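Local atomic coordinates of alternansucrase (Leuconostoc mesenteroides, PDB entry 6HVG), a protein that belongs to glycoside hydrolase family 70 and combines a TIM-barrel-type domain, a calcium site and repeats of the choline-binding or cell-wall-binding kind. Residues Phe482-Gln485 against Thr486-Gln490; Asp503-Asp506 against Ser507-Thr511. All blocks are in the same frame, centred on the assembly; numbering follows the deposited sequence.

Overall arrangement
Contacts 1 and 2 are both local, each made by successive turns of one helix, and both belong to the glycoside hydrolase family 70 part of the chain. Contact 1 (482-490) belongs to helix 474-495 and comes first along the chain; contact 2 (503-511) belongs to helix 499-511, the next helix. Their centres are about 17 Å apart and their nearest atoms about 6 Å apart, without touching. Helix 447-462 joins them indirectly: Tyr-453 and Leu-462 meet side chains of contact 1, while Asn-452, Phe-456 and Met-457 meet those of contact 2. Helix 447-462 thus packs against both helices, and the two contacts lie on the same side of the chain's centre.

Contact 1 of 2, residues Phe482-Gln485 against Thr486-Gln490; sequences FVIQ and TAIEQ
Thr-486 turns back onto Phe-482, one helical turn earlier, with both its backbone and its side chain. Thr-486 N donates to Phe-482 O at 2.9 Å and 167°, an i to i+4 bond. The threonine hydroxyl turns to the same carbonyl: with OG1 beside its own backbone N (chi1 -71°), Thr-486 OG1 lies 3.4 Å from Phe-482 O, a weak second bond. Thr-486 OG1 also sits over one face of the Phe-482 ring, offset toward the rim, 3.9 Å from Phe-482 CE2. Gln-485 joins through its carbonyl, Gln-485 O receiving Glu-489 N at 3.0 Å. In its side chain CG lies anti to the backbone N (chi1 174°) and the chain beyond it is extended; its amide NE2 bonds to Asn-393 OD1, while the bent side chain of Glu-489 forms a salt bridge with Arg-437. The buried polar ends of Gln-485 and Glu-489 are satisfied by residues beyond this turn. On the apolar flank, Ile-488 CD1 meets the CG2 branch of Ile-484 at 3.8 Å, the two side chains crossing at a slant. Ile-488 N also donates to Ile-484 O, at 2.8 Å. Both isoleucines touch Tyr-453 of helix 447-462, whereas Phe-482 and Thr-486 rest on Leu-422 of strand 420-423. This is the repeating i to i+4 pattern of an alpha helix, here within helix 474-495, packed between a neighbouring helix and short strands.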
loop_
_atom_site.group_PDB
_atom_site.type_symbol
_atom_site.label_atom_id
_atom_site.label_comp_id
_atom_site.label_asym_id
_atom_site.label_seq_id
_atom_site.Cartn_x
_atom_site.Cartn_y
_atom_site.Cartn_z
ATOM N N PHE A 482 -46.421 4.296 -1.139
ATOM C CA PHE A 482 -47.350 4.630 -2.215
ATOM C C PHE A 482 -47.552 6.132 -2.388
ATOM O O PHE A 482 -47.611 6.597 -3.520
ATOM C CB PHE A 482 -48.686 3.925 -2.035
ATOM C CG PHE A 482 -49.596 4.065 -3.219
ATOM C CD1 PHE A 482 -49.317 3.406 -4.417
ATOM C CD2 PHE A 482 -50.732 4.876 -3.151
ATOM C CE1 PHE A 482 -50.161 3.543 -5.518
ATOM C CE2 PHE A 482 -51.575 5.021 -4.245
ATOM C CZ PHE A 482 -51.287 4.356 -5.429
ATOM N N VAL A 483 -47.598 6.895 -1.293
ATOM C CA VAL A 483 -47.661 8.356 -1.430
ATOM C C VAL A 483 -46.367 8.877 -2.073
ATOM O O VAL A 483 -46.408 9.836 -2.828
ATOM C CB VAL A 483 -47.991 9.129 -0.117
ATOM C CG1 VAL A 483 -49.236 8.574 0.517
ATOM C CG2 VAL A 483 -46.858 9.090 0.876
ATOM N N ILE A 484 -45.233 8.229 -1.810
ATOM C CA ILE A 484 -43.979 8.537 -2.511
ATOM C C ILE A 484 -44.048 8.123 -3.976
ATOM O O ILE A 484 -43.554 8.849 -4.841
ATOM C CB ILE A 484 -42.752 7.853 -1.857
ATOM C CG1 ILE A 484 -42.516 8.384 -0.435
ATOM C CG2 ILE A 484 -41.491 8.057 -2.690
ATOM C CD1 ILE A 484 -41.986 9.803 -0.367
ATOM N N GLN A 485 -44.667 6.978 -4.267
ATOM C CA GLN A 485 -44.815 6.547 -5.662
ATOM C C GLN A 485 -45.620 7.569 -6.456
ATOM O O GLN A 485 -45.239 7.939 -7.562
ATOM C CB GLN A 485 -45.468 5.160 -5.773
ATOM C CG GLN A 485 -45.772 4.750 -7.217
ATOM C CD GLN A 485 -46.203 3.302 -7.368
ATOM O OE1 GLN A 485 -46.225 2.548 -6.400
ATOM N NE2 GLN A 485 -46.550 2.913 -8.594
ATOM N N THR A 486 -46.733 8.013 -5.880
ATOM C CA THR A 486 -47.577 9.015 -6.500
ATOM C C THR A 486 -46.711 10.264 -6.791
ATOM O O THR A 486 -46.605 10.720 -7.927
ATOM C CB THR A 486 -48.811 9.318 -5.606
ATOM O OG1 THR A 486 -49.697 8.192 -5.636
ATOM C CG2 THR A 486 -49.560 10.576 -6.072
ATOM N N ALA A 487 -46.043 10.772 -5.768
ATOM C CA ALA A 487 -45.194 11.952 -5.921
ATOM C C ALA A 487 -44.145 11.764 -6.992
ATOM O O ALA A 487 -43.811 12.710 -7.696
ATOM C CB ALA A 487 -44.537 12.303 -4.595
ATOM N N ILE A 488 -43.606 10.555 -7.101
ATOM C CA ILE A 488 -42.632 10.260 -8.127
ATOM C C ILE A 488 -43.241 10.433 -9.514
ATOM O O ILE A 488 -42.630 11.041 -10.396
ATOM C CB ILE A 488 -42.033 8.842 -7.968
ATOM C CG1 ILE A 488 -41.023 8.836 -6.817
ATOM C CG2 ILE A 488 -41.312 8.385 -9.249
ATOM C CD1 ILE A 488 -40.634 7.454 -6.339
ATOM N N GLU A 489 -44.439 9.913 -9.720
ATOM C CA GLU A 489 -45.053 9.974 -11.041
ATOM C C GLU A 489 -45.394 11.403 -11.447
ATOM O O GLU A 489 -45.436 11.724 -12.647
ATOM C CB GLU A 489 -46.280 9.083 -11.104
ATOM C CG GLU A 489 -46.006 7.606 -10.841
ATOM C CD GLU A 489 -45.283 6.883 -11.978
ATOM O OE1 GLU A 489 -44.722 7.539 -12.873
ATOM O OE2 GLU A 489 -45.270 5.637 -11.943
ATOM N N GLN A 490 -45.621 12.253 -10.445
ATOM C CA GLN A 490 -45.876 13.680 -10.670
ATOM C C GLN A 490 -44.644 14.465 -11.135
ATOM O O GLN A 490 -44.748 15.307 -12.033
ATOM C CB GLN A 490 -46.454 14.319 -9.402
ATOM C CG GLN A 490 -47.886 13.887 -9.089
ATOM C CD GLN A 490 -48.336 14.302 -7.702
ATOM O OE1 GLN A 490 -47.543 14.808 -6.906
ATOM N NE2 GLN A 490 -49.607 14.061 -7.394
#

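Contact 2 of 2, residues Asp503-Asp506 against Ser507-Thr511; sequences DAID and SFVKT
Asp-503 to Asp-506 and Ser-507 to Lys-510 are linked by successive i to i+4 backbone bonds of helix 499-511. Ser-507 N reaches Asp-503 O at 3.1 Å, and Phe-508 N to Ala-504 O and Val-509 N to Ile-505 O follow in the same way. Lys-510 N to Asp-506 O, at 3.3 Å, is weak. Ser-507 adds its hydroxyl: OG stands beside its own backbone N (chi1 -73°) and donates to Asp-503 O at 3.1 Å. The amide and hydroxyl approach from opposite faces of the carbonyl plane, the amide well above it and the hydroxyl tilted less far from it. One turn on, Thr-511 OG1 donates to Ser-507 O at 3.3 Å. Among the apolar groups, CG2 of Ile-505 and CG2 of Val-509 meet at 4.0 Å. Phe-508 swings its ring away from the preceding turn (chi1 162°), onto Leu-440 and Trp-515 and against the ring of Phe-456, with the two planes at about 40°. Lys-510 instead lays its aliphatic chain past Asp-506 O, with CG 3.5 Å from that oxygen. Ala-504, Ile-505, Phe-508 and Val-509 are the buried residues; where Ser-507 borders Phe-456, the double use of Asp-503 O gives the serine hydroxyl a hydrogen-bond acceptor within the helix itself.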
loop_
_atom_site.group_PDB
_atom_site.type_symbol
_atom_site.label_atom_id
_atom_site.label_comp_id
_atom_site.label_asym_id
_atom_site.label_seq_id
_atom_site.Cartn_x
_atom_site.Cartn_y
_atom_site.Cartn_z
ATOM N N ASP A 503 -30.617 9.286 -10.547
ATOM C CA ASP A 503 -29.623 9.915 -9.669
ATOM C C ASP A 503 -30.036 9.854 -8.202
ATOM O O ASP A 503 -29.185 9.720 -7.327
ATOM C CB ASP A 503 -29.371 11.371 -10.097
ATOM C CG ASP A 503 -28.780 11.479 -11.512
ATOM O OD1 ASP A 503 -28.190 10.476 -12.001
ATOM O OD2 ASP A 503 -28.900 12.570 -12.132
ATOM N N ALA A 504 -31.336 9.969 -7.938
ATOM C CA ALA A 504 -31.872 9.819 -6.575
ATOM C C ALA A 504 -31.708 8.382 -6.048
ATOM O O ALA A 504 -31.274 8.172 -4.923
ATOM C CB ALA A 504 -33.328 10.232 -6.543
ATOM N N ILE A 505 -32.020 7.400 -6.882
ATOM C CA ILE A 505 -31.825 6.005 -6.504
ATOM C C ILE A 505 -30.353 5.699 -6.284
ATOM O O ILE A 505 -29.981 5.181 -5.235
ATOM C CB ILE A 505 -32.457 5.032 -7.534
ATOM C CG1 ILE A 505 -33.984 5.195 -7.546
ATOM C CG2 ILE A 505 -32.097 3.586 -7.233
ATOM C CD1 ILE A 505 -34.678 4.984 -6.211
ATOM N N ASP A 506 -29.520 6.065 -7.254
ATOM C CA ASP A 506 -28.073 5.825 -7.181
ATOM C C ASP A 506 -27.485 6.368 -5.881
ATOM O O ASP A 506 -26.716 5.672 -5.207
ATOM C CB ASP A 506 -27.346 6.468 -8.363
ATOM C CG ASP A 506 -27.464 5.660 -9.648
ATOM O OD1 ASP A 506 -27.690 4.421 -9.589
ATOM O OD2 ASP A 506 -27.291 6.276 -10.726
ATOM N N SER A 507 -27.865 7.600 -5.534
ATOM C CA SER A 507 -27.405 8.248 -4.312
ATOM C C SER A 507 -27.878 7.547 -3.053
ATOM O O SER A 507 -27.113 7.393 -2.100
ATOM C CB SER A 507 -27.851 9.718 -4.269
ATOM O OG SER A 507 -27.104 10.484 -5.180
ATOM N N PHE A 508 -29.155 7.167 -3.041
ATOM C CA PHE A 508 -29.722 6.492 -1.897
ATOM C C PHE A 508 -29.043 5.149 -1.661
ATOM O O PHE A 508 -28.762 4.776 -0.511
ATOM C CB PHE A 508 -31.216 6.273 -2.056
ATOM C CG PHE A 508 -31.741 5.225 -1.132
ATOM C CD1 PHE A 508 -31.725 5.422 0.236
ATOM C CD2 PHE A 508 -32.184 4.023 -1.636
ATOM C CE1 PHE A 508 -32.177 4.447 1.083
ATOM C CE2 PHE A 508 -32.627 3.042 -0.798
ATOM C CZ PHE A 508 -32.630 3.259 0.564
ATOM N N VAL A 509 -28.785 4.439 -2.752
ATOM C CA VAL A 509 -28.190 3.113 -2.684
ATOM C C VAL A 509 -26.820 3.135 -2.019
ATOM O O VAL A 509 -26.499 2.229 -1.263
ATOM C CB VAL A 509 -28.095 2.472 -4.088
ATOM C CG1 VAL A 509 -27.223 1.230 -4.084
ATOM C CG2 VAL A 509 -29.482 2.116 -4.596
ATOM N N LYS A 510 -26.012 4.150 -2.314
ATOM C CA LYS A 510 -24.653 4.261 -1.766
ATOM C C LYS A 510 -24.655 4.571 -0.263
ATOM O O LYS A 510 -23.703 4.281 0.457
ATOM C CB LYS A 510 -23.871 5.341 -2.518
ATOM C CG LYS A 510 -23.542 5.005 -3.972
ATOM C CD LYS A 510 -22.943 6.243 -4.664
ATOM C CE LYS A 510 -22.711 6.012 -6.165
ATOM N NZ LYS A 510 -21.460 6.653 -6.694
ATOM N N THR A 511 -25.749 5.146 0.203
ATOM C CA THR A 511 -25.990 5.402 1.613
ATOM C C THR A 511 -26.040 4.153 2.500
ATOM O O THR A 511 -25.675 4.209 3.670
ATOM C CB THR A 511 -27.342 6.149 1.739
ATOM O OG1 THR A 511 -27.196 7.459 1.197
ATOM C CG2 THR A 511 -27.798 6.289 3.176
#